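Local structure of tail spike protein gp49 (Pseudomonas phage LKA1, 4RU4) at residues A254-N258 with S259-N263; L318-D321 with I322-T326; A329-H332 with G333-D337; C343-Y346 with G347-W351. The protein is a trimeric phage tailspike that probably acts as a lyase on the O-specific polysaccharide of the host Pseudomonas during virus entry. One frame throughout, in Å; residues are numbered along the deposited sequence. Where two conformers were deposited one is given.

Contact 1. Residues A254-N258 with S259-N263. With NA (sodium ion), chain Y; EDO (1,2-ethanediol), chain S.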
# COMPACT_ATOMS: atom_id res chain seq x y z
N ALA B 254 14.31 -15.61 -2.62
CA ALA B 254 14.80 -15.55 -1.25
C ALA B 254 13.85 -14.68 -0.44
O ALA B 254 13.52 -13.57 -0.86
CB ALA B 254 16.19 -14.95 -1.22
N LYS B 255 13.40 -15.17 0.72
CA LYS B 255 12.57 -14.33 1.58
C LYS B 255 13.15 -14.26 2.99
O LYS B 255 13.40 -15.30 3.61
CB LYS B 255 11.14 -14.86 1.64
CG LYS B 255 10.34 -14.64 0.34
CD LYS B 255 8.86 -14.99 0.52
CE LYS B 255 8.06 -14.58 -0.70
NZ LYS B 255 7.57 -15.75 -1.44
N ILE B 256 13.35 -13.04 3.50
CA ILE B 256 13.67 -12.86 4.91
C ILE B 256 12.52 -12.11 5.56
O ILE B 256 12.10 -11.05 5.06
CB ILE B 256 14.98 -12.13 5.16
CG1 ILE B 256 15.18 -11.89 6.67
CG2 ILE B 256 15.05 -10.77 4.40
CD1 ILE B 256 16.65 -11.63 7.03
N THR B 257 11.99 -12.66 6.66
CA THR B 257 10.77 -12.11 7.27
C THR B 257 10.93 -11.97 8.80
O THR B 257 11.64 -12.76 9.43
CB THR B 257 9.56 -13.02 6.99
OG1 THR B 257 9.91 -14.38 7.33
CG2 THR B 257 9.16 -12.96 5.50
N ASN B 258 10.24 -10.99 9.38
CA ASN B 258 10.13 -10.93 10.86
C ASN B 258 11.48 -10.93 11.60
O ASN B 258 11.61 -11.48 12.72
CB ASN B 258 9.26 -12.09 11.33
CG ASN B 258 8.01 -12.27 10.46
OD1 ASN B 258 7.29 -11.30 10.21
ND2 ASN B 258 7.75 -13.50 9.98
N SER B 259 12.49 -10.30 11.01
CA SER B 259 13.86 -10.40 11.52
C SER B 259 14.43 -9.04 11.92
O SER B 259 14.00 -8.01 11.40
CB SER B 259 14.77 -11.09 10.48
OG SER B 259 14.25 -12.39 10.22
N ASN B 260 15.38 -9.05 12.85
CA ASN B 260 16.04 -7.82 13.28
C ASN B 260 17.51 -7.94 12.93
O ASN B 260 18.21 -8.77 13.49
CB ASN B 260 15.86 -7.57 14.78
CG ASN B 260 14.48 -6.98 15.12
OD1 ASN B 260 13.51 -7.23 14.40
ND2 ASN B 260 14.40 -6.18 16.18
N ILE B 261 17.96 -7.09 12.02
CA ILE B 261 19.31 -7.17 11.51
C ILE B 261 20.02 -5.85 11.79
O ILE B 261 19.50 -4.77 11.46
CB ILE B 261 19.32 -7.38 9.98
CG1 ILE B 261 18.37 -8.52 9.55
CG2 ILE B 261 20.77 -7.62 9.51
CD1 ILE B 261 18.68 -9.87 10.24
N SER B 262 21.20 -5.92 12.40
CA SER B 262 21.94 -4.70 12.74
C SER B 262 23.42 -4.85 12.40
O SER B 262 24.13 -5.63 13.04
CB SER B 262 21.79 -4.38 14.24
OG SER B 262 22.51 -3.21 14.60
N ASN B 263 23.89 -4.10 11.41
CA ASN B 263 25.30 -4.13 11.05
C ASN B 263 25.98 -2.79 11.34
O ASN B 263 25.76 -1.80 10.64
CB ASN B 263 25.52 -4.58 9.59
CG ASN B 263 26.99 -4.70 9.23
OD1 ASN B 263 27.86 -4.71 10.10
ND2 ASN B 263 27.29 -4.73 7.93
NA NA Y . 23.79 -3.37 17.29
C1 EDO S . 13.56 -10.69 15.34
O1 EDO S . 12.25 -10.17 15.09
C2 EDO S . 13.59 -11.37 16.69
O2 EDO S . 12.44 -12.20 16.78
O HOH W 1 25.61 -4.92 18.54
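A tight corner of the beta-helix brings Ile-256 and Thr-257, at the end of strand 254-257, against Ser-259 and Ile-261, which lead into strand 260-263. The chain bends at Asn-258, whose backbone takes the left-handed helical conformation (phi 55°, psi 35°). The hydroxyl of Ser-259 then folds back over the bend: Ser-259 OG donates to Thr-257 O at 2.8 Å, approaching from well above the carbonyl plane. With chi1 at -59° the OG lies beside its own backbone N, which turns it back to the preceding strand, and it is also hydrogen-bonded to the backbone N of Val-236. Behind the polar link, Ile-256 CG1 rests 3.7 Å from Ser-259 OG, while Ile-256 CD1 meets Ile-261 CD1 end to end at 4.2 Å, filling the inside of the corner together with Phe-248.

Pectin lyase-like proteins are right-handed parallel beta-helices, and their corners recur coil after coil. Here Asn-258 follows its strand just as Asn-285 follows strand 281-284, and the two are linked by a hydrogen bond between Asn-258 OD1 and Asn-285 ND2; Asn-258 ND2 is bonded to Asp-234, which also holds Thr-257 OG1. The pattern recalls the polar side-chain ladders of such folds. Outside the bend, a 1,2-ethanediol, probably from the crystallisation liquor, gives its O1 hydrogen bond to Asn-258 O at 2.8 Å. Asn-260, close to this molecule, is hydrogen-bonded through ND2 to Asp-253 of the third subunit.

Contact 2. Residues L318-D321 with I322-T326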
# COMPACT_ATOMS: atom_id res chain seq x y z
N LEU B 318 13.83 1.00 8.52
CA LEU B 318 15.24 0.99 8.16
C LEU B 318 15.91 2.25 8.73
O LEU B 318 15.34 3.35 8.66
CB LEU B 318 15.41 0.97 6.62
CG LEU B 318 14.57 -0.07 5.84
CD1 LEU B 318 14.94 0.02 4.34
CD2 LEU B 318 14.82 -1.46 6.35
N ARG B 319 17.11 2.07 9.27
CA ARG B 319 17.96 3.17 9.76
C ARG B 319 19.40 2.96 9.31
O ARG B 319 19.86 1.82 9.15
CB ARG B 319 17.93 3.24 11.29
CG ARG B 319 16.56 3.61 11.88
CD ARG B 319 16.61 3.51 13.45
NE ARG B 319 15.39 4.06 14.07
CZ ARG B 319 14.29 3.36 14.33
NH1 ARG B 319 14.21 2.07 14.01
NH2 ARG B 319 13.24 3.96 14.90
N ASN B 320 20.11 4.07 9.09
CA ASN B 320 21.54 4.00 8.80
C ASN B 320 22.29 5.05 9.64
O ASN B 320 21.68 5.74 10.45
CB ASN B 320 21.85 4.10 7.28
CG ASN B 320 21.83 5.54 6.74
OD1 ASN B 320 21.28 6.46 7.37
ND2 ASN B 320 22.45 5.74 5.57
N ASP B 321 23.60 5.12 9.46
CA ASP B 321 24.41 6.14 10.10
C ASP B 321 24.30 7.39 9.24
O ASP B 321 24.83 7.45 8.12
CB ASP B 321 25.87 5.66 10.13
CG ASP B 321 26.83 6.67 10.76
OD1 ASP B 321 26.43 7.81 11.04
OD2 ASP B 321 28.02 6.31 10.97
N ILE B 322 23.61 8.41 9.73
CA ILE B 322 23.44 9.62 8.93
C ILE B 322 24.78 10.27 8.55
O ILE B 322 24.91 10.89 7.50
CB ILE B 322 22.50 10.62 9.66
CG1 ILE B 322 22.01 11.69 8.67
CG2 ILE B 322 23.21 11.21 10.87
CD1 ILE B 322 20.76 12.43 9.13
N THR B 323 25.78 10.13 9.40
CA THR B 323 27.08 10.72 9.10
C THR B 323 27.81 9.98 7.98
O THR B 323 28.83 10.45 7.53
CB THR B 323 28.02 10.82 10.35
OG1 THR B 323 28.46 9.50 10.73
CG2 THR B 323 27.30 11.47 11.49
N SER B 324 27.29 8.85 7.53
CA SER B 324 27.88 8.17 6.38
C SER B 324 27.72 8.97 5.09
O SER B 324 28.46 8.77 4.13
CB SER B 324 27.25 6.78 6.18
OG SER B 324 25.92 6.93 5.75
N GLY B 325 26.73 9.86 5.07
CA GLY B 325 26.46 10.70 3.93
C GLY B 325 25.74 9.98 2.79
O GLY B 325 25.55 10.57 1.73
N THR B 326 25.33 8.73 2.99
CA THR B 326 24.66 8.00 1.91
C THR B 326 23.20 7.66 2.22
O THR B 326 22.73 7.83 3.35
CB THR B 326 25.47 6.73 1.51
OG1 THR B 326 24.96 6.18 0.29
CG2 THR B 326 25.44 5.66 2.61
O HOH W 2 22.45 7.58 12.43
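The carboxylate of Asp-321 is approached on one face by two donors of Thr-323. The backbone N of Thr-323 comes to Asp-321 OD1 at 2.9 Å from well above the carboxylate plane, whereas Thr-323 OG1 reaches the same oxygen at 2.7 Å on its syn side, nearer the plane. The amide of Asn-320 works differently: its ND2 points almost within its own plane to Thr-326 O, 3.1 Å away, and also gives a hydrogen bond to Arg-292 O.

The bond from Thr-323 N makes an Asx turn at the start of the 3-10 segment 322-324. Asp-321 extends its CG opposite the backbone N (chi1 179°), carrying OD1 forward over that turn. Its main-chain oxygen is gripped twice by one residue, for Ser-324 OG meets Asp-321 O at 2.7 Å and Ser-324 N meets it at 2.9 Å. The hydroxyl arrives nearly end-on to the carbonyl, the N-H from above its plane.

Asp-321 OD1 also forms a salt bridge with Arg-174 of the third subunit, so the turn helps to build the trimer interface. It closes strand 317-320, which lies between the parallel strands 287-290 and 344-345, and begins the loop that runs on toward strand 335-336.

Contact 3. Residues A329-H332 with G333-D337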
# COMPACT_ATOMS: atom_id res chain seq x y z
N ALA B 329 18.06 3.42 2.21
CA ALA B 329 17.41 2.38 1.40
C ALA B 329 18.07 2.33 0.04
O ALA B 329 18.06 3.33 -0.67
CB ALA B 329 15.94 2.66 1.24
N ASP B 330 18.67 1.19 -0.32
CA ASP B 330 19.50 1.15 -1.53
C ASP B 330 18.96 0.20 -2.62
O ASP B 330 18.36 -0.83 -2.32
CB ASP B 330 20.96 0.77 -1.16
CG ASP B 330 21.81 0.52 -2.39
OD1 ASP B 330 22.39 1.51 -2.92
OD2 ASP B 330 21.87 -0.65 -2.85
N PHE B 331 19.13 0.60 -3.88
CA PHE B 331 19.21 -0.30 -5.01
C PHE B 331 20.46 0.14 -5.78
O PHE B 331 20.67 1.34 -5.95
CB PHE B 331 18.03 -0.11 -5.98
CG PHE B 331 16.70 -0.52 -5.43
CD1 PHE B 331 16.41 -1.86 -5.17
CD2 PHE B 331 15.69 0.43 -5.24
CE1 PHE B 331 15.18 -2.24 -4.68
CE2 PHE B 331 14.45 0.04 -4.75
CZ PHE B 331 14.19 -1.31 -4.49
N HIS B 332 21.27 -0.80 -6.27
CA HIS B 332 22.33 -0.44 -7.23
C HIS B 332 21.81 -0.40 -8.69
O HIS B 332 20.67 -0.81 -8.98
CB HIS B 332 23.52 -1.42 -7.12
CG HIS B 332 24.45 -1.10 -6.00
ND1 HIS B 332 24.01 -0.86 -4.72
CD2 HIS B 332 25.80 -0.98 -5.97
CE1 HIS B 332 25.04 -0.60 -3.94
NE2 HIS B 332 26.14 -0.68 -4.67
N GLY B 333 22.63 0.12 -9.60
CA GLY B 333 22.19 0.29 -10.98
C GLY B 333 21.90 -0.96 -11.79
O GLY B 333 21.54 -0.86 -12.97
N ASN B 334 22.10 -2.15 -11.20
CA ASN B 334 21.65 -3.34 -11.91
C ASN B 334 20.29 -3.87 -11.44
O ASN B 334 20.02 -5.06 -11.54
CB ASN B 334 22.71 -4.46 -11.87
CG ASN B 334 22.85 -5.06 -10.47
OD1 ASN B 334 22.66 -4.38 -9.47
ND2 ASN B 334 23.20 -6.35 -10.40
N ALA B 335 19.44 -2.98 -10.90
CA ALA B 335 18.12 -3.36 -10.42
C ALA B 335 17.11 -3.04 -11.52
O ALA B 335 17.23 -2.02 -12.17
CB ALA B 335 17.75 -2.60 -9.13
N GLU B 336 16.12 -3.91 -11.72
CA GLU B 336 14.99 -3.58 -12.59
C GLU B 336 13.70 -4.09 -11.98
O GLU B 336 13.64 -5.25 -11.57
CB GLU B 336 15.16 -4.18 -13.99
CG GLU B 336 13.88 -4.15 -14.82
CD GLU B 336 14.08 -4.53 -16.29
OE1 GLU B 336 15.06 -5.23 -16.62
OE2 GLU B 336 13.25 -4.13 -17.12
N ASP B 337 12.66 -3.24 -11.91
CA ASP B 337 11.35 -3.73 -11.49
C ASP B 337 11.44 -4.17 -10.03
O ASP B 337 11.09 -5.29 -9.68
CB ASP B 337 10.85 -4.89 -12.38
CG ASP B 337 9.40 -5.26 -12.11
OD1 ASP B 337 8.64 -4.41 -11.59
OD2 ASP B 337 9.00 -6.41 -12.43
O HOH W 3 20.75 -3.51 -7.74
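Residues His-332 to Ala-335 make a type I beta turn, closed by a weak hydrogen bond from Ala-335 N to His-332 O (3.1 Å, N-H...O angle 131°). A water bridges the turn, donating to His-332 O at 3.0 Å and to Asn-334 OD1 at 2.7 Å, tying the first residue of the turn to a side chain within it. Asn-334 places its CG between its own backbone N and carbonyl carbon (chi1 70°), which swings the amide back toward His-332; its ND2 is held by Gly-298 O.

On the apolar side, Phe-331 CB touches Ala-335 CB at 4.0 Å across the turn. In the pectin lyase-like beta-helix this turn links a long connection from strand 317-320 to the short strand 335-336, and the Phe-331 side chain packs among Tyr-340 of strand 338-341 and Ile-356 and Tyr-358 of strand 356-359.

The imidazole of His-332 leads away from the turn and back along the chain. Its ND1 gives a hydrogen bond to Asp-330 OD2 at 2.8 Å, with the oxygen lying exactly in the ring plane and offering its syn lone pair. That pairing would fix the rotation of the ring, while Asp-330 OD1 has its own partner in His-327 NE2. At the crest of the turn, Gly-333 N is hydrogen-bonded to Glu-376 OE1.

Contact 4. Residues C343-Y346 with G347-W351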
# COMPACT_ATOMS: atom_id res chain seq x y z
N CYS B 343 7.29 1.17 3.90
CA CYS B 343 8.49 1.19 4.73
C CYS B 343 8.68 2.55 5.39
O CYS B 343 8.36 3.59 4.78
CB CYS B 343 9.73 0.86 3.88
SG CYS B 343 9.80 -0.88 3.36
N THR B 344 9.19 2.54 6.62
CA THR B 344 9.69 3.74 7.25
C THR B 344 11.20 3.77 7.00
O THR B 344 11.94 2.86 7.41
CB THR B 344 9.38 3.74 8.77
OG1 THR B 344 7.96 3.63 8.97
CG2 THR B 344 9.90 5.05 9.45
N ILE B 345 11.67 4.80 6.30
CA ILE B 345 13.08 4.89 5.92
C ILE B 345 13.71 6.15 6.51
O ILE B 345 13.45 7.26 6.04
CB ILE B 345 13.24 4.89 4.36
CG1 ILE B 345 12.55 3.65 3.76
CG2 ILE B 345 14.75 4.97 3.94
CD1 ILE B 345 12.47 3.64 2.22
N TYR B 346 14.51 5.97 7.56
CA TYR B 346 15.24 7.10 8.12
C TYR B 346 16.56 7.20 7.40
O TYR B 346 17.33 6.24 7.44
CB TYR B 346 15.53 6.87 9.60
CG TYR B 346 14.27 6.84 10.45
CD1 TYR B 346 13.68 8.01 10.86
CD2 TYR B 346 13.69 5.62 10.84
CE1 TYR B 346 12.53 8.00 11.69
CE2 TYR B 346 12.57 5.59 11.66
CZ TYR B 346 11.98 6.78 12.07
OH TYR B 346 10.85 6.75 12.87
N GLY B 347 16.84 8.34 6.76
CA GLY B 347 18.18 8.55 6.20
C GLY B 347 18.21 8.41 4.69
O GLY B 347 19.28 8.21 4.11
N GLY B 348 17.06 8.52 4.03
CA GLY B 348 17.06 8.68 2.59
C GLY B 348 16.97 7.42 1.76
O GLY B 348 17.18 6.30 2.25
N ALA B 349 16.67 7.60 0.48
CA ALA B 349 16.47 6.47 -0.42
C ALA B 349 17.02 6.80 -1.82
O ALA B 349 17.45 7.93 -2.09
CB ALA B 349 14.99 6.10 -0.47
N THR B 350 17.00 5.82 -2.73
CA THR B 350 17.64 6.06 -4.02
C THR B 350 16.90 5.44 -5.21
O THR B 350 16.27 4.39 -5.09
CB THR B 350 19.12 5.53 -4.04
OG1 THR B 350 19.78 5.93 -5.25
CG2 THR B 350 19.12 4.02 -4.01
N TRP B 351 17.00 6.12 -6.35
CA TRP B 351 16.55 5.59 -7.63
C TRP B 351 17.81 5.25 -8.42
O TRP B 351 18.61 6.14 -8.68
CB TRP B 351 15.85 6.72 -8.38
CG TRP B 351 14.40 6.96 -8.10
CD1 TRP B 351 13.44 6.06 -7.69
CD2 TRP B 351 13.73 8.22 -8.25
NE1 TRP B 351 12.21 6.69 -7.60
CE2 TRP B 351 12.36 8.01 -7.96
CE3 TRP B 351 14.16 9.49 -8.64
CZ2 TRP B 351 11.42 9.03 -8.04
CZ3 TRP B 351 13.22 10.51 -8.72
CH2 TRP B 351 11.87 10.27 -8.42
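An apolar corner contact, made largely by one isoleucine, joins two strands that belong to different faces of the right-handed parallel beta-helix. Ile-345 ends the short strand 344-345, and its side chain lies over the bend against Gly-348 and Ala-349, where strand 349-352 begins. The bend itself is a Gly-Gly pair: Gly-347 and Gly-348 both have positive phi (105° and 92°), which glycine adopts with ease, and they redirect the chain from the face shared with strands 317-320 and 362-364 to the one shared with strand 372-377. Gly-347 N is hydrogen-bonded to Thr-364 OG1 on the next coil, so the bend is also held from its flank.

Two branches of Ile-345 divide the work. CG1 stands opposite the carbonyl carbon (chi1 -55°) and carries CD1 forward to within 4.4 Å of Ala-349 CB, a loose contact. Both residues lean on Tyr-358 of strand 356-359, and Ile-345 also touches Ala-329, placing the pair in the buried interior of the coil. Tyr-346 has its CB bond directed away from the bend instead; its side chain packs on Thr-317 and Arg-319 of strand 317-320, and its OH is hydrogen-bonded to the OH of Tyr-188 of the third subunit. The corner thus has an apolar inside and a subunit contact outside. Its tightest touch comes from the remaining branch of the isoleucine, where the methyl CG2 of Ile-345 lies only 3.2 Å from the carbonyl oxygen of Gly-348.

In the fold
All four contacts lie in the pectin lyase-like beta-helix and follow one another along the chain. Contact 1 stands apart, its centre about 17 to 19 Å from the other three and touching none of them. Contacts 2 and 4, about 10 Å apart between centres, sit on adjacent parallel strands, 317-320 and 344-345, joined by probable backbone hydrogen bonds of Leu-318 with Thr-344 and Tyr-346. Contact 3 belongs to the connection between them: Ala-329 packs on Leu-318 and Ile-345, and Ala-329 N probably bonds to Gly-348 O. Contacts 1, 2 and 4 also meet the third subunit, so these corners of the beta-helix also form part of the trimer interface.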